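Local coordinates for protein ubiquitin-activating enzyme E1-like (Saccharomyces cerevisiae, PDB 3ONH) that forms with AOS1 the E1 enzyme that activates the SUMO protein SMT3 using ATP, this chain being the ubiquitin-fold domain by which the E1 engages the E2 Ubc9, at residues K19-L22 with S23-V26; L49-Y53 with D54-L58; I66-G69 with N70-I74. All blocks are in the same frame, centred on the assembly; numbering follows the deposited sequence.

Interaction 1: residues K19-L22 with S23-V26; sequences KMKL and SDFV
The backbone passes from an extended Lys21, the N-cap residue, into the first turn of helix 22-33, where the N-H of Phe25 bonds to Lys21 O (N to O 3.0 Å) and that of Val26 to Leu22 O (N to O 2.9 Å). In the first the donor lies in the carbonyl plane; the second is the straighter, 161° at the hydrogen. Both are i to i+4 bonds, so helical pairing starts at the cap itself. Met20, one residue before the cap, turns back over this start: its chain bends at chi2 (-68°), which lays SD 4.0 Å from Phe25 N. Its methyl goes on to the rim of the Phe25 ring, CE lying 4.0 Å from CD1 close to the ring plane. The two side chains cross at about a right angle, an edge contact and not sulfur over a ring face. Asp24 has CG beside its own backbone N (chi1 -74°), and its carboxylate reaches back toward the cap. A water accepts the N-H of Lys21 (water O to N 2.8 Å) and donates to Asp24 OD2 (water O to OD2 2.7 Å), standing where a capping box would have a direct bond. The Lys21 chain folds near Ser23 and Asp24, yet NZ stays 4.3 Å from Asp24 OD2, beyond a salt bridge. Ser23 OG is bonded to Asn59 O; Leu22 packs on Leu58 and Ile66, and Phe25 on Leu63, seating this first turn on the neighbouring loops. Met20 and Phe25 thus make an apolar contact, and next to it a water-bridged carboxylate would probably interact favourably with the helix dipole and, more loosely, with the lysine charge.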
loop_
_atom_site.group_PDB
_atom_site.type_symbol
_atom_site.label_atom_id
_atom_site.label_comp_id
_atom_site.label_asym_id
_atom_site.label_seq_id
_atom_site.Cartn_x
_atom_site.Cartn_y
_atom_site.Cartn_z
ATOM N N LYS A 19 -4.601 10.237 -9.565
ATOM C CA LYS A 19 -4.575 11.437 -8.729
ATOM C C LYS A 19 -4.022 11.188 -7.335
ATOM O O LYS A 19 -3.533 12.108 -6.686
ATOM C CB LYS A 19 -5.968 12.043 -8.605
ATOM C CG LYS A 19 -6.929 11.203 -7.786
ATOM C CD LYS A 19 -8.285 11.876 -7.679
ATOM C CE LYS A 19 -8.748 12.338 -9.050
ATOM N NZ LYS A 19 -10.082 13.026 -9.039
ATOM N N MET A 20 -4.108 9.942 -6.882
ATOM C CA MET A 20 -3.701 9.572 -5.539
ATOM C C MET A 20 -2.193 9.714 -5.385
ATOM O O MET A 20 -1.428 9.105 -6.132
ATOM C CB MET A 20 -4.111 8.127 -5.266
ATOM C CG MET A 20 -5.020 7.931 -4.067
ATOM S SD MET A 20 -4.188 8.280 -2.514
ATOM C CE MET A 20 -5.251 7.425 -1.355
ATOM N N LYS A 21 -1.762 10.526 -4.425
ATOM C CA LYS A 21 -0.338 10.724 -4.186
ATOM C C LYS A 21 0.186 9.599 -3.326
ATOM O O LYS A 21 -0.545 9.039 -2.510
ATOM C CB LYS A 21 -0.066 12.077 -3.527
ATOM C CG LYS A 21 -0.039 13.242 -4.500
ATOM C CD LYS A 21 -0.451 14.536 -3.816
ATOM C CE LYS A 21 0.267 14.726 -2.483
ATOM N NZ LYS A 21 -0.103 16.014 -1.825
ATOM N N LEU A 22 1.455 9.261 -3.530
ATOM C CA LEU A 22 2.088 8.168 -2.817
ATOM C C LEU A 22 2.085 8.429 -1.316
ATOM O O LEU A 22 1.770 7.543 -0.518
ATOM C CB LEU A 22 3.517 7.990 -3.323
ATOM C CG LEU A 22 4.322 6.871 -2.681
ATOM C CD1 LEU A 22 3.570 5.559 -2.810
ATOM C CD2 LEU A 22 5.686 6.775 -3.327
ATOM N N SER A 23 2.433 9.653 -0.939
ATOM C CA SER A 23 2.460 10.028 0.467
ATOM C C SER A 23 1.113 9.762 1.124
ATOM O O SER A 23 1.048 9.271 2.249
ATOM C CB SER A 23 2.843 11.502 0.623
ATOM O OG SER A 23 2.030 12.334 -0.186
ATOM N N ASP A 24 0.037 10.093 0.416
ATOM C CA ASP A 24 -1.303 9.894 0.948
ATOM C C ASP A 24 -1.656 8.414 1.016
ATOM O O ASP A 24 -2.323 7.968 1.944
ATOM C CB ASP A 24 -2.334 10.664 0.122
ATOM C CG ASP A 24 -2.289 12.152 0.388
ATOM O OD1 ASP A 24 -1.810 12.547 1.468
ATOM O OD2 ASP A 24 -2.733 12.929 -0.480
ATOM N N PHE A 25 -1.201 7.654 0.031
ATOM C CA PHE A 25 -1.483 6.230 -0.004
ATOM C C PHE A 25 -0.854 5.540 1.197
ATOM O O PHE A 25 -1.462 4.665 1.823
ATOM C CB PHE A 25 -0.962 5.632 -1.307
ATOM C CG PHE A 25 -1.579 4.307 -1.654
ATOM C CD1 PHE A 25 -2.945 4.196 -1.845
ATOM C CD2 PHE A 25 -0.789 3.179 -1.813
ATOM C CE1 PHE A 25 -3.515 2.985 -2.176
ATOM C CE2 PHE A 25 -1.356 1.960 -2.142
ATOM C CZ PHE A 25 -2.722 1.866 -2.327
ATOM N N VAL A 26 0.368 5.950 1.519
ATOM C CA VAL A 26 1.100 5.401 2.653
ATOM C C VAL A 26 0.432 5.662 4.009
ATOM O O VAL A 26 0.308 4.760 4.843
ATOM C CB VAL A 26 2.530 5.952 2.687
ATOM C CG1 VAL A 26 3.191 5.619 3.999
ATOM C CG2 VAL A 26 3.332 5.388 1.523
HETATM O O HOH W 1 -3.352 12.241 -2.978
#

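Interaction 2: residues L49-Y53 with D54-L58; sequences LLFDY and DFEDL
Asp52 and Phe55 face each other across a tight turn, and their backbones exchange two hydrogen bonds, Asp52 N to Phe55 O and Phe55 N to Asp52 O, each 3.1 Å. In both the donor stands above the carbonyl plane, by 71° in the second, so neither bond is directed at a lone pair, and the pairing is best read as a loose turn closure. The Asp52 carboxylate adds a weak bond: OD2 lies 2.7 Å from Phe55 N, but the angle at the hydrogen is only 116°. With chi1 at 75°, Asp52 CG is set between its own N and carbonyl carbon, which brings the carboxylate to the turn. Phe55 O also receives a CA-H...O contact from Phe51, 3.4 Å from CA to O. A water donates to Leu50 O and Phe55 O and accepts from Leu58 N, three bonds that link Leu50 of the strand to the loop. Among the remaining van der Waals contacts, CE1 and CZ of Phe51 meet CB and CG of Glu56, approached obliquely. CE2 of Phe55 lies 3.7 Å from Leu50 O and also near Leu49 O, both oblique to the ring, and CD1 of Leu58 reaches Leu50 O too. This turn follows strand 48-52: Leu50 and Phe51 form a classic bulge opposite Leu41 of strand 39-43, while Phe51 packs on Val26 and Leu58 on Leu22, both of helix 22-33.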
loop_
_atom_site.group_PDB
_atom_site.type_symbol
_atom_site.label_atom_id
_atom_site.label_comp_id
_atom_site.label_asym_id
_atom_site.label_seq_id
_atom_site.Cartn_x
_atom_site.Cartn_y
_atom_site.Cartn_z
ATOM N N LEU A 49 11.379 -1.230 -4.554
ATOM C CA LEU A 49 11.171 -0.519 -3.300
ATOM C C LEU A 49 10.703 0.876 -3.642
ATOM O O LEU A 49 11.464 1.696 -4.140
ATOM C CB LEU A 49 12.443 -0.463 -2.460
ATOM C CG LEU A 49 12.284 0.182 -1.078
ATOM C CD1 LEU A 49 11.025 -0.317 -0.372
ATOM C CD2 LEU A 49 13.514 -0.072 -0.220
ATOM N N LEU A 50 9.433 1.136 -3.381
ATOM C CA LEU A 50 8.817 2.377 -3.807
ATOM C C LEU A 50 8.861 3.438 -2.718
ATOM O O LEU A 50 8.833 4.636 -2.998
ATOM C CB LEU A 50 7.383 2.100 -4.245
ATOM C CG LEU A 50 7.320 1.272 -5.529
ATOM C CD1 LEU A 50 5.884 1.102 -5.992
ATOM C CD2 LEU A 50 8.146 1.946 -6.592
ATOM N N PHE A 51 8.971 2.991 -1.470
ATOM C CA PHE A 51 8.924 3.908 -0.344
ATOM C C PHE A 51 9.327 3.213 0.928
ATOM O O PHE A 51 8.898 2.097 1.198
ATOM C CB PHE A 51 7.504 4.463 -0.200
ATOM C CG PHE A 51 7.348 5.451 0.916
ATOM C CD1 PHE A 51 7.234 6.807 0.648
ATOM C CD2 PHE A 51 7.310 5.026 2.232
ATOM C CE1 PHE A 51 7.083 7.720 1.677
ATOM C CE2 PHE A 51 7.165 5.932 3.263
ATOM C CZ PHE A 51 7.050 7.281 2.986
ATOM N N ASP A 52 10.188 3.858 1.704
ATOM C CA ASP A 52 10.391 3.441 3.085
ATOM C C ASP A 52 10.792 4.638 3.944
ATOM O O ASP A 52 10.774 5.773 3.478
ATOM C CB ASP A 52 11.352 2.248 3.212
ATOM C CG ASP A 52 12.805 2.625 3.000
ATOM O OD1 ASP A 52 13.676 1.766 3.242
ATOM O OD2 ASP A 52 13.084 3.768 2.600
ATOM N N TYR A 53 11.132 4.382 5.195
ATOM C CA TYR A 53 11.387 5.442 6.157
ATOM C C TYR A 53 12.712 6.143 5.893
ATOM O O TYR A 53 13.241 6.833 6.761
ATOM C CB TYR A 53 11.442 4.831 7.540
ATOM C CG TYR A 53 12.505 3.773 7.634
ATOM C CD1 TYR A 53 13.738 4.048 8.210
ATOM C CD2 TYR A 53 12.289 2.504 7.118
ATOM C CE1 TYR A 53 14.716 3.081 8.291
ATOM C CE2 TYR A 53 13.263 1.529 7.192
ATOM C CZ TYR A 53 14.475 1.823 7.778
ATOM O OH TYR A 53 15.449 0.852 7.852
ATOM N N ASP A 54 13.243 5.963 4.694
ATOM C CA ASP A 54 14.581 6.428 4.379
ATOM C C ASP A 54 14.615 6.799 2.901
ATOM O O ASP A 54 15.561 7.422 2.413
ATOM C CB ASP A 54 15.569 5.305 4.670
ATOM C CG ASP A 54 16.913 5.814 5.123
ATOM O OD1 ASP A 54 17.610 5.063 5.838
ATOM O OD2 ASP A 54 17.272 6.957 4.766
ATOM N N PHE A 55 13.566 6.399 2.192
ATOM C CA PHE A 55 13.420 6.704 0.779
ATOM C C PHE A 55 12.002 7.188 0.546
ATOM O O PHE A 55 11.124 6.422 0.168
ATOM C CB PHE A 55 13.727 5.473 -0.075
ATOM C CG PHE A 55 13.562 5.698 -1.544
ATOM C CD1 PHE A 55 14.413 6.548 -2.230
ATOM C CD2 PHE A 55 12.559 5.055 -2.243
ATOM C CE1 PHE A 55 14.256 6.760 -3.576
ATOM C CE2 PHE A 55 12.403 5.261 -3.589
ATOM C CZ PHE A 55 13.256 6.115 -4.260
ATOM N N GLU A 56 11.788 8.471 0.803
ATOM C CA GLU A 56 10.484 9.082 0.631
ATOM C C GLU A 56 10.469 9.981 -0.603
ATOM O O GLU A 56 9.562 10.791 -0.778
ATOM C CB GLU A 56 10.142 9.876 1.887
ATOM C CG GLU A 56 10.508 9.126 3.165
ATOM C CD GLU A 56 10.098 9.864 4.425
ATOM O OE1 GLU A 56 10.335 9.330 5.533
ATOM O OE2 GLU A 56 9.538 10.975 4.310
ATOM N N ASP A 57 11.468 9.803 -1.467
ATOM C CA ASP A 57 11.695 10.679 -2.619
ATOM C C ASP A 57 10.558 10.716 -3.642
ATOM O O ASP A 57 10.426 11.690 -4.381
ATOM C CB ASP A 57 12.998 10.318 -3.341
ATOM C CG ASP A 57 14.193 10.280 -2.412
ATOM O OD1 ASP A 57 14.010 10.476 -1.196
ATOM O OD2 ASP A 57 15.317 10.053 -2.902
ATOM N N LEU A 58 9.747 9.664 -3.709
ATOM C CA LEU A 58 8.622 9.654 -4.645
ATOM C C LEU A 58 7.332 10.056 -3.933
ATOM O O LEU A 58 6.231 9.736 -4.372
ATOM C CB LEU A 58 8.480 8.274 -5.268
ATOM C CG LEU A 58 9.673 7.775 -6.085
ATOM C CD1 LEU A 58 9.529 6.278 -6.306
ATOM C CD2 LEU A 58 9.761 8.521 -7.402
HETATM O O HOH W 2 9.602 7.238 -2.173
#

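Interaction 3: residues I66-G69 with N70-I74; sequences INLG and NGSII
Leu68 and Ile74 cross at about a right angle and meet through their terminal methyls, CD2 of Leu68 to CD1 of Ile74 at 3.5 Å, tighter than usual van der Waals contact. The Ile74 methyl sits against this branch, with CD1 of Leu68 a looser second contact at 4.2 Å from Ile74 CD1. Ser72, two residues before Ile74, also points toward 66-69, but with a polar group. A chi1 of -74° swings OG away from the Ser72 carbonyl and over to Gly69, where it accepts the Gly69 N-H over 3.0 Å from N to OG. The bond is nearly straight, 168° at the hydrogen. Ser72 N in turn donates to Gly69 O, also at 3.0 Å, with the donor tilted 33° from the carbonyl plane. That second bond closes the type II turn Gly69-Ser72, in which Gly71 has a positive phi and a side chain would press on the preceding carbonyl oxygen. Side chain and backbone of Ser72 therefore grip both polar ends of Gly69. With the hydroxyl gone, as in an alanine here, the Gly69 N-H would probably lose its mate, leaving the Ser72 N to Gly69 O bond as the one hydrogen bond between these two residues. The turn leads the loop into strand 73-78: Asn70 OD1 is bonded to Val95 N on strand 84-95, Leu68 packs on Leu93 of that strand and on Leu50 of strand 48-52, and Ile74 rests on Leu41 of strand 39-43.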
loop_
_atom_site.group_PDB
_atom_site.type_symbol
_atom_site.label_atom_id
_atom_site.label_comp_id
_atom_site.label_asym_id
_atom_site.label_seq_id
_atom_site.Cartn_x
_atom_site.Cartn_y
_atom_site.Cartn_z
ATOM N N ILE A 66 4.340 6.475 -10.623
ATOM C CA ILE A 66 5.387 5.537 -10.231
ATOM C C ILE A 66 5.114 4.154 -10.813
ATOM O O ILE A 66 5.675 3.157 -10.378
ATOM C CB ILE A 66 5.535 5.432 -8.709
ATOM C CG1 ILE A 66 4.258 4.870 -8.100
ATOM C CG2 ILE A 66 5.860 6.786 -8.113
ATOM C CD1 ILE A 66 4.273 4.847 -6.592
ATOM N N ASN A 67 4.236 4.116 -11.802
ATOM C CA ASN A 67 3.992 2.919 -12.582
ATOM C C ASN A 67 3.349 1.766 -11.829
ATOM O O ASN A 67 3.757 0.613 -11.962
ATOM C CB ASN A 67 5.276 2.456 -13.255
ATOM C CG ASN A 67 5.085 2.243 -14.724
ATOM O OD1 ASN A 67 5.679 2.939 -15.545
ATOM N ND2 ASN A 67 4.221 1.303 -15.074
ATOM N N LEU A 68 2.347 2.089 -11.028
ATOM C CA LEU A 68 1.490 1.070 -10.453
ATOM C C LEU A 68 0.225 1.076 -11.284
ATOM O O LEU A 68 -0.144 2.105 -11.830
ATOM C CB LEU A 68 1.162 1.405 -9.005
ATOM C CG LEU A 68 2.321 1.409 -8.013
ATOM C CD1 LEU A 68 1.847 1.947 -6.675
ATOM C CD2 LEU A 68 2.907 0.016 -7.866
ATOM N N GLY A 69 -0.434 -0.066 -11.399
ATOM C CA GLY A 69 -1.672 -0.121 -12.154
ATOM C C GLY A 69 -2.491 -1.352 -11.833
ATOM O O GLY A 69 -2.213 -2.064 -10.869
ATOM N N ASN A 70 -3.510 -1.597 -12.642
ATOM C CA ASN A 70 -4.358 -2.759 -12.431
ATOM C C ASN A 70 -3.536 -4.033 -12.351
ATOM O O ASN A 70 -2.739 -4.314 -13.239
ATOM C CB ASN A 70 -5.377 -2.873 -13.554
ATOM C CG ASN A 70 -6.324 -4.017 -13.352
ATOM O OD1 ASN A 70 -7.106 -4.022 -12.409
ATOM N ND2 ASN A 70 -6.261 -5.001 -14.239
ATOM N N GLY A 71 -3.704 -4.791 -11.272
ATOM C CA GLY A 71 -3.039 -6.072 -11.150
ATOM C C GLY A 71 -1.716 -5.992 -10.426
ATOM O O GLY A 71 -1.093 -7.012 -10.144
ATOM N N SER A 72 -1.272 -4.773 -10.134
ATOM C CA SER A 72 -0.071 -4.591 -9.337
ATOM C C SER A 72 -0.338 -5.136 -7.954
ATOM O O SER A 72 -1.451 -5.048 -7.448
ATOM C CB SER A 72 0.314 -3.115 -9.229
ATOM O OG SER A 72 0.863 -2.631 -10.436
ATOM N N ILE A 73 0.691 -5.710 -7.350
ATOM C CA ILE A 73 0.602 -6.182 -5.986
ATOM C C ILE A 73 1.597 -5.401 -5.135
ATOM O O ILE A 73 2.787 -5.338 -5.449
ATOM C CB ILE A 73 0.871 -7.687 -5.910
ATOM C CG1 ILE A 73 -0.318 -8.448 -6.494
ATOM C CG2 ILE A 73 1.121 -8.111 -4.474
ATOM C CD1 ILE A 73 -0.298 -9.932 -6.225
ATOM N N ILE A 74 1.098 -4.784 -4.072
ATOM C CA ILE A 74 1.941 -4.002 -3.183
ATOM C C ILE A 74 2.157 -4.751 -1.885
ATOM O O ILE A 74 1.222 -5.320 -1.334
ATOM C CB ILE A 74 1.302 -2.638 -2.876
ATOM C CG1 ILE A 74 1.169 -1.830 -4.159
ATOM C CG2 ILE A 74 2.135 -1.880 -1.872
ATOM C CD1 ILE A 74 2.411 -1.844 -4.989
#

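Overall arrangement
All three contacts are local and partly buried. Their buried members, Leu22, Phe25 and Val26 of interaction 1, Leu50 and Phe51 of interaction 2, Leu68 and Ile74 of interaction 3, contrast with the exposed acidic turn of interaction 2 and the partly exposed glycines of interaction 3. Leu22 is the joint: its CD2 packs against the carbonyl oxygens of Leu50 and Leu58, and its CD1 on Ile66 of 66-69. Leu50 CD1 meets Leu68 CD2 at 3.7 Å. Interactions 2 and 3 lie at the two ends of the long loop joining strands 48-52 and 73-78. Interaction 1 begins a helix with a water-bridged carboxylate, interaction 2 is a loose turn, and interaction 3 a glycine turn clasped by a serine.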